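Local coordinates for protein putative alpha-L-fucosidase (Bacteroides thetaiotaomicron, PDB 4H41) that is a putative alpha-L-fucosidase with a TIM-barrel fold, probably acting in the breakdown of host glycans by a gut bacterium, at residues B[61-65]-B[66-70]; B[288-291]-B[292-296]; B[87-91]-B[92-96]. All coordinates share one frame; numbering follows the deposited sequence.

Contact 1 (B[61-65]-B[66-70]); sequences QHMKR and IGIDT
Ile68 folds back on Met63, a selenomethionine five residues earlier, and the pair illustrates how a helix can be closed by the chain that leaves it. The isoleucine can be followed outward. Its CB rests 3.6 Å from Met63 O and also touches Met63 CB. CG1, turned anti to the carbonyl carbon (chi1 -78°), passes the same oxygen and carries CD1 onward until it lies 4.0 Å from Met63 CB and equally near Met63 CG. The other branch, Ile68 CG2, brushes Met63 CB at 4.1 Å. The two side chains thus meet on a slant at the root of Met63, whose extended remainder runs on to Thr37 and Leu39 of strand 34-39 and to Phe313. Ile66 adds its CG1, 3.4 Å from Met63 O, before packing on Tyr330 and Tyr333 of helix 324-337.

The backbone does the gripping. Ile68 N donates to Met63 O at 3.2 Å, while Ile66 N adds a weak bond to that oxygen. Gly67 N reaches Lys64 O at 3.0 Å. Gly67 has phi at 88°, where a side chain would be jammed against the preceding carbonyl oxygen. A water takes a hydrogen from Lys64 NZ and gives one to Ile68 O, 2.6 Å away; Lys64 NZ also bonds Tyr112 O. The bond crossing from Ile68 to Met63, the one nested inside it and the C-prime glycine define a Schellman motif, here ending helix 53-65 just before barrel strand 70-73.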
# COMPACT_ATOMS: atom_id res chain seq x y z
N GLN B 61 -22.21 13.68 -2.99
CA GLN B 61 -22.38 14.86 -2.15
C GLN B 61 -21.03 15.56 -1.88
O GLN B 61 -20.97 16.79 -1.96
CB GLN B 61 -23.03 14.50 -0.81
CG GLN B 61 -24.47 14.00 -0.92
CD GLN B 61 -24.97 13.62 0.43
OE1 GLN B 61 -24.91 14.43 1.36
NE2 GLN B 61 -25.52 12.41 0.58
N HIS B 62 -19.96 14.77 -1.62
CA HIS B 62 -18.62 15.33 -1.38
C HIS B 62 -18.12 16.00 -2.66
O HIS B 62 -17.48 17.05 -2.61
CB HIS B 62 -17.58 14.26 -0.89
CG HIS B 62 -17.86 13.65 0.46
ND1 HIS B 62 -18.15 14.43 1.57
CD2 HIS B 62 -17.79 12.35 0.85
CE1 HIS B 62 -18.31 13.59 2.58
NE2 HIS B 62 -18.12 12.32 2.19
N MSE B 63 -18.46 15.42 -3.83
CA MSE B 63 -18.08 16.00 -5.12
C MSE B 63 -18.80 17.30 -5.37
O MSE B 63 -18.19 18.29 -5.76
CB MSE B 63 -18.42 15.03 -6.27
CG MSE B 63 -17.59 13.77 -6.30
SE MSE B 63 -18.41 12.61 -7.65
CE MSE B 63 -17.58 10.94 -7.12
N LYS B 64 -20.11 17.32 -5.10
CA LYS B 64 -20.92 18.51 -5.33
C LYS B 64 -20.45 19.69 -4.51
O LYS B 64 -20.42 20.82 -5.01
CB LYS B 64 -22.39 18.21 -5.01
CG LYS B 64 -23.38 19.31 -5.41
CD LYS B 64 -23.55 19.37 -6.90
CE LYS B 64 -24.58 20.36 -7.36
NZ LYS B 64 -24.61 20.33 -8.83
N ARG B 65 -20.03 19.43 -3.27
CA ARG B 65 -19.53 20.49 -2.39
C ARG B 65 -18.37 21.26 -3.01
O ARG B 65 -18.26 22.46 -2.78
CB ARG B 65 -19.10 19.89 -1.07
CG ARG B 65 -18.65 20.90 -0.06
CD ARG B 65 -18.30 20.22 1.22
NE ARG B 65 -17.90 21.20 2.23
CZ ARG B 65 -17.46 20.89 3.44
NH1 ARG B 65 -17.33 19.62 3.81
NH2 ARG B 65 -17.14 21.85 4.29
N ILE B 66 -17.48 20.61 -3.77
CA ILE B 66 -16.35 21.30 -4.36
C ILE B 66 -16.58 21.74 -5.81
O ILE B 66 -15.66 22.27 -6.42
CB ILE B 66 -15.02 20.51 -4.23
CG1 ILE B 66 -15.05 19.17 -4.97
CG2 ILE B 66 -14.67 20.33 -2.78
CD1 ILE B 66 -13.64 18.58 -5.21
N GLY B 67 -17.79 21.61 -6.33
CA GLY B 67 -18.11 22.08 -7.66
C GLY B 67 -17.86 21.13 -8.80
O GLY B 67 -17.80 21.55 -9.95
N ILE B 68 -17.80 19.83 -8.53
CA ILE B 68 -17.69 18.86 -9.60
C ILE B 68 -19.07 18.87 -10.31
O ILE B 68 -20.11 18.84 -9.66
CB ILE B 68 -17.23 17.48 -9.11
CG1 ILE B 68 -15.68 17.51 -8.87
CG2 ILE B 68 -17.62 16.36 -10.11
CD1 ILE B 68 -15.14 16.39 -8.10
N ASP B 69 -19.05 18.97 -11.63
CA ASP B 69 -20.29 19.00 -12.42
C ASP B 69 -20.34 17.88 -13.46
O ASP B 69 -21.33 17.79 -14.21
CB ASP B 69 -20.45 20.37 -13.10
CG ASP B 69 -19.37 20.81 -14.10
OD1 ASP B 69 -18.81 19.94 -14.80
OD2 ASP B 69 -19.13 22.02 -14.21
N THR B 70 -19.27 17.09 -13.58
CA THR B 70 -19.12 16.05 -14.59
C THR B 70 -18.52 14.81 -13.98
O THR B 70 -17.53 14.91 -13.28
CB THR B 70 -18.22 16.57 -15.72
OG1 THR B 70 -18.83 17.71 -16.34
CG2 THR B 70 -17.98 15.54 -16.80
O HOH W 1 -21.85 20.80 -9.66

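Contact 2 (B[288-291]-B[292-296]); sequences IKFD and KLRMK
Asp291 and Arg294 form a salt bridge along the first turn of a helix, with one carboxylate oxygen, Asp291 OD1, taking two hydrogens. Arg294 NE donates to it at 3.0 Å, and Arg294 NH2 adds a weak bond. The oxygen lies in the guanidinium plane, yet it is met from above the carboxylate plane, the two flat groups standing at 90°. Ser98 of the second subunit also bonds OD1, and Glu298 takes Arg294 NH1. A bend at chi3 (48°) folds the arginine back to reach Asp291.

Lower on the same side chain, Arg294 CB sits over one face of the Phe290 ring in a CH-pi contact, 4.2 Å from the centroid. An alanine in place of Arg294 would probably leave Asp291 without its charged mate within the helix and remove the CD contact at the CE2 and CZ side of the Phe290 ring, CB alone staying over its face. In the backbone, Lys289 O accepts from both Lys292 N (2.9 Å) and Leu293 N (3.3 Å). Ile288 packs against the start of the helix: its CG2 lies 3.8 Å from Leu293 CB and its CD1 lies against Lys292 CB and near the tip of Lys296, whose ammonium is held by Asp244. With Lys289 at the N-cap, this is the opening turn of helix 290-302, in the beta-alpha-beta unit joining strands 269-273 and 307-310 of the TIM barrel.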
# COMPACT_ATOMS: atom_id res chain seq x y z
N ILE B 288 -1.87 12.05 -3.83
CA ILE B 288 -0.77 12.96 -4.11
C ILE B 288 -0.58 13.99 -3.00
O ILE B 288 -1.51 14.38 -2.30
CB ILE B 288 -1.02 13.66 -5.49
CG1 ILE B 288 0.27 14.19 -6.11
CG2 ILE B 288 -2.06 14.76 -5.39
CD1 ILE B 288 0.11 14.63 -7.57
N LYS B 289 0.65 14.48 -2.89
CA LYS B 289 0.98 15.64 -2.09
C LYS B 289 0.24 16.88 -2.69
O LYS B 289 0.37 17.16 -3.89
CB LYS B 289 2.51 15.88 -2.08
CG LYS B 289 2.90 17.18 -1.40
CD LYS B 289 4.42 17.39 -1.37
CE LYS B 289 5.16 16.48 -0.46
NZ LYS B 289 6.58 16.93 -0.33
N PHE B 290 -0.55 17.56 -1.87
CA PHE B 290 -1.32 18.72 -2.32
C PHE B 290 -0.48 19.70 -3.17
O PHE B 290 -0.93 20.12 -4.23
CB PHE B 290 -1.91 19.48 -1.13
CG PHE B 290 -2.54 20.77 -1.59
CD1 PHE B 290 -3.60 20.76 -2.50
CD2 PHE B 290 -1.98 21.99 -1.26
CE1 PHE B 290 -4.13 21.96 -2.98
CE2 PHE B 290 -2.48 23.18 -1.79
CZ PHE B 290 -3.58 23.16 -2.61
N ASP B 291 0.71 20.06 -2.71
CA ASP B 291 1.52 21.05 -3.47
C ASP B 291 1.84 20.58 -4.87
O ASP B 291 1.89 21.40 -5.77
CB ASP B 291 2.82 21.45 -2.75
CG ASP B 291 2.65 22.63 -1.80
OD1 ASP B 291 1.58 23.29 -1.85
OD2 ASP B 291 3.63 22.96 -1.09
N LYS B 292 1.94 19.26 -5.09
CA LYS B 292 2.16 18.78 -6.46
C LYS B 292 0.91 18.98 -7.30
O LYS B 292 1.01 19.42 -8.46
CB LYS B 292 2.57 17.31 -6.47
CG LYS B 292 3.96 17.07 -5.88
CD LYS B 292 4.26 15.59 -5.73
CE LYS B 292 5.61 15.36 -5.07
NZ LYS B 292 5.91 13.90 -5.03
N LEU B 293 -0.27 18.65 -6.74
CA LEU B 293 -1.54 18.85 -7.44
C LEU B 293 -1.70 20.35 -7.74
O LEU B 293 -2.10 20.75 -8.85
CB LEU B 293 -2.71 18.34 -6.62
CG LEU B 293 -4.08 18.49 -7.29
CD1 LEU B 293 -4.16 17.79 -8.61
CD2 LEU B 293 -5.19 17.93 -6.41
N ARG B 294 -1.41 21.18 -6.74
CA ARG B 294 -1.55 22.65 -6.85
C ARG B 294 -0.69 23.13 -8.02
O ARG B 294 -1.13 23.93 -8.80
CB ARG B 294 -1.12 23.35 -5.54
CG ARG B 294 -1.24 24.80 -5.63
CD ARG B 294 -0.75 25.56 -4.44
NE ARG B 294 0.55 25.15 -3.97
CZ ARG B 294 1.73 25.53 -4.45
NH1 ARG B 294 1.80 26.39 -5.46
NH2 ARG B 294 2.84 25.11 -3.90
N MSE B 295 0.55 22.70 -8.09
CA MSE B 295 1.44 23.16 -9.17
C MSE B 295 0.90 22.75 -10.56
O MSE B 295 1.01 23.53 -11.50
CB MSE B 295 2.84 22.61 -8.95
CG MSE B 295 3.57 23.29 -7.84
SE MSE B 295 5.41 22.52 -7.76
CE MSE B 295 5.21 20.64 -7.90
N LYS B 296 0.28 21.58 -10.68
CA LYS B 296 -0.28 21.11 -11.95
C LYS B 296 -1.49 21.92 -12.33
O LYS B 296 -1.61 22.28 -13.51
CB LYS B 296 -0.60 19.60 -11.88
CG LYS B 296 0.67 18.79 -11.73
CD LYS B 296 0.50 17.28 -11.79
CE LYS B 296 -0.55 16.72 -10.87
NZ LYS B 296 -0.71 15.26 -11.07

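Contact 3 (B[87-91]-B[92-96]); sequences PYLLK and KGCYM
Tyr88 and Lys92, one helical turn apart, are brought together by their torsions: Tyr88 CG is anti to the backbone N (chi1 173°), and chi1 of -65° in Lys92 puts its CG over one face of the tyrosine ring. There it lies 4.2 Å from the centroid and 18° off the normal, a CH-pi contact. The bend at chi2 then carries Lys92 CE back to the ring, near Tyr88 CE1 and 3.7 Å from Tyr88 OH; this hydroxyl is hydrogen-bonded to Asp138.

In the backbone the helix is brought to a stop. Lys92 N still donates to Tyr88 O and, weakly, to Leu89 O, but Lys92 is the first residue to leave helical angles. Cys94 N then reaches back to Leu89 O at 3.1 Å, and Gly93 N bonds Leu90 O at the same length. With Gly93 at positive phi as the C-prime residue, this is a Schellman motif. Cys94 turns its sulfur back over the same turn, SG lying 3.5 Å from Leu89 O, and its CB packs on Leu89 CB. A water links Leu90 O and Cys94 O, donating to each at 2.7 Å. The selenium of Met96 meets Leu90 CD1 at 4.0 Å, so the departing chain keeps touching the helix.

Short helix 87-91 is lodged between two neighbours: Leu89, Leu90 and Cys94 lean on Met82 of strand 81-82, while Tyr88 stacks with Tyr141 and Pro87 touches Glu145 and Met149, all on helix 136-151.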
# COMPACT_ATOMS: atom_id res chain seq x y z
N PRO B 87 -26.44 -7.26 -22.92
CA PRO B 87 -26.80 -8.48 -23.65
C PRO B 87 -25.67 -8.95 -24.57
O PRO B 87 -25.37 -10.14 -24.62
CB PRO B 87 -28.05 -8.07 -24.46
CG PRO B 87 -28.60 -6.93 -23.71
CD PRO B 87 -27.44 -6.20 -23.13
N TYR B 88 -24.96 -8.03 -25.22
CA TYR B 88 -23.86 -8.39 -26.12
C TYR B 88 -22.68 -9.03 -25.37
O TYR B 88 -22.23 -10.10 -25.77
CB TYR B 88 -23.39 -7.16 -26.91
CG TYR B 88 -22.15 -7.43 -27.75
CD1 TYR B 88 -22.24 -8.12 -28.94
CD2 TYR B 88 -20.91 -6.97 -27.34
CE1 TYR B 88 -21.11 -8.36 -29.72
CE2 TYR B 88 -19.76 -7.23 -28.09
CZ TYR B 88 -19.87 -7.91 -29.29
OH TYR B 88 -18.76 -8.14 -30.07
N LEU B 89 -22.16 -8.36 -24.32
CA LEU B 89 -21.00 -8.88 -23.60
C LEU B 89 -21.33 -10.18 -22.87
O LEU B 89 -20.50 -11.07 -22.82
CB LEU B 89 -20.44 -7.84 -22.64
CG LEU B 89 -19.88 -6.55 -23.28
CD1 LEU B 89 -19.50 -5.54 -22.23
CD2 LEU B 89 -18.67 -6.84 -24.18
N LEU B 90 -22.57 -10.33 -22.40
CA LEU B 90 -22.98 -11.59 -21.76
C LEU B 90 -22.96 -12.73 -22.78
O LEU B 90 -22.51 -13.84 -22.45
CB LEU B 90 -24.37 -11.45 -21.14
CG LEU B 90 -24.40 -10.63 -19.86
CD1 LEU B 90 -25.84 -10.23 -19.52
CD2 LEU B 90 -23.76 -11.39 -18.68
N LYS B 91 -23.37 -12.48 -24.03
CA LYS B 91 -23.32 -13.50 -25.09
C LYS B 91 -21.88 -13.86 -25.44
O LYS B 91 -21.63 -15.00 -25.83
CB LYS B 91 -24.05 -13.05 -26.36
CG LYS B 91 -25.56 -13.04 -26.23
CD LYS B 91 -26.27 -12.47 -27.49
CE LYS B 91 -27.12 -11.26 -27.18
NZ LYS B 91 -27.99 -10.86 -28.32
N LYS B 92 -20.94 -12.94 -25.25
CA LYS B 92 -19.52 -13.18 -25.50
C LYS B 92 -18.81 -13.86 -24.30
O LYS B 92 -17.60 -14.04 -24.35
CB LYS B 92 -18.80 -11.85 -25.86
CG LYS B 92 -19.29 -11.23 -27.18
CD LYS B 92 -18.73 -11.98 -28.40
CE LYS B 92 -19.51 -11.75 -29.67
NZ LYS B 92 -18.90 -12.49 -30.81
N GLY B 93 -19.54 -14.26 -23.26
CA GLY B 93 -18.95 -14.96 -22.11
C GLY B 93 -18.43 -14.09 -20.98
O GLY B 93 -17.72 -14.60 -20.10
N CYS B 94 -18.83 -12.83 -20.93
CA CYS B 94 -18.39 -11.93 -19.86
C CYS B 94 -19.27 -12.13 -18.61
O CYS B 94 -20.32 -12.75 -18.66
CB CYS B 94 -18.38 -10.49 -20.35
SG CYS B 94 -17.25 -10.22 -21.76
N TYR B 95 -18.79 -11.65 -17.47
CA TYR B 95 -19.41 -11.92 -16.17
C TYR B 95 -20.53 -10.98 -15.80
O TYR B 95 -20.34 -9.76 -15.81
CB TYR B 95 -18.34 -11.82 -15.07
CG TYR B 95 -17.06 -12.61 -15.33
CD1 TYR B 95 -17.09 -13.87 -15.92
CD2 TYR B 95 -15.83 -12.08 -15.00
CE1 TYR B 95 -15.92 -14.58 -16.17
CE2 TYR B 95 -14.65 -12.77 -15.26
CZ TYR B 95 -14.71 -14.01 -15.87
OH TYR B 95 -13.56 -14.74 -16.11
N MSE B 96 -21.68 -11.53 -15.42
CA MSE B 96 -22.78 -10.70 -14.94
C MSE B 96 -22.34 -9.99 -13.64
O MSE B 96 -21.94 -10.68 -12.70
CB MSE B 96 -24.02 -11.59 -14.66
CG MSE B 96 -25.23 -10.84 -14.15
SE MSE B 96 -26.06 -9.81 -15.55
CE MSE B 96 -27.85 -9.61 -14.73
O HOH W 2 -21.95 -14.46 -19.87

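In the fold
Contacts 1 and 3 end helices with the same Schellman geometry in different settings, whereas contact 2 begins one. Contacts 1 and 2 do not touch: about 19 Å between centres and about 9 Å between nearest atoms; helix 324-337 bridges them, taking Ile66 on Tyr330 and Phe290 on Leu329. Contact 3 lies about 41 Å from contact 2, centre to centre, on the opposite side of the chain's centre. The assembly brings their counterparts together: Met96 O of this chain bonds Arg294 NH2 of the third subunit. No catalytic site is identified here. At contact 2 the Lys292 side chain is about 6 Å from a bound pentaethylene glycol, probably a crystallisation additive.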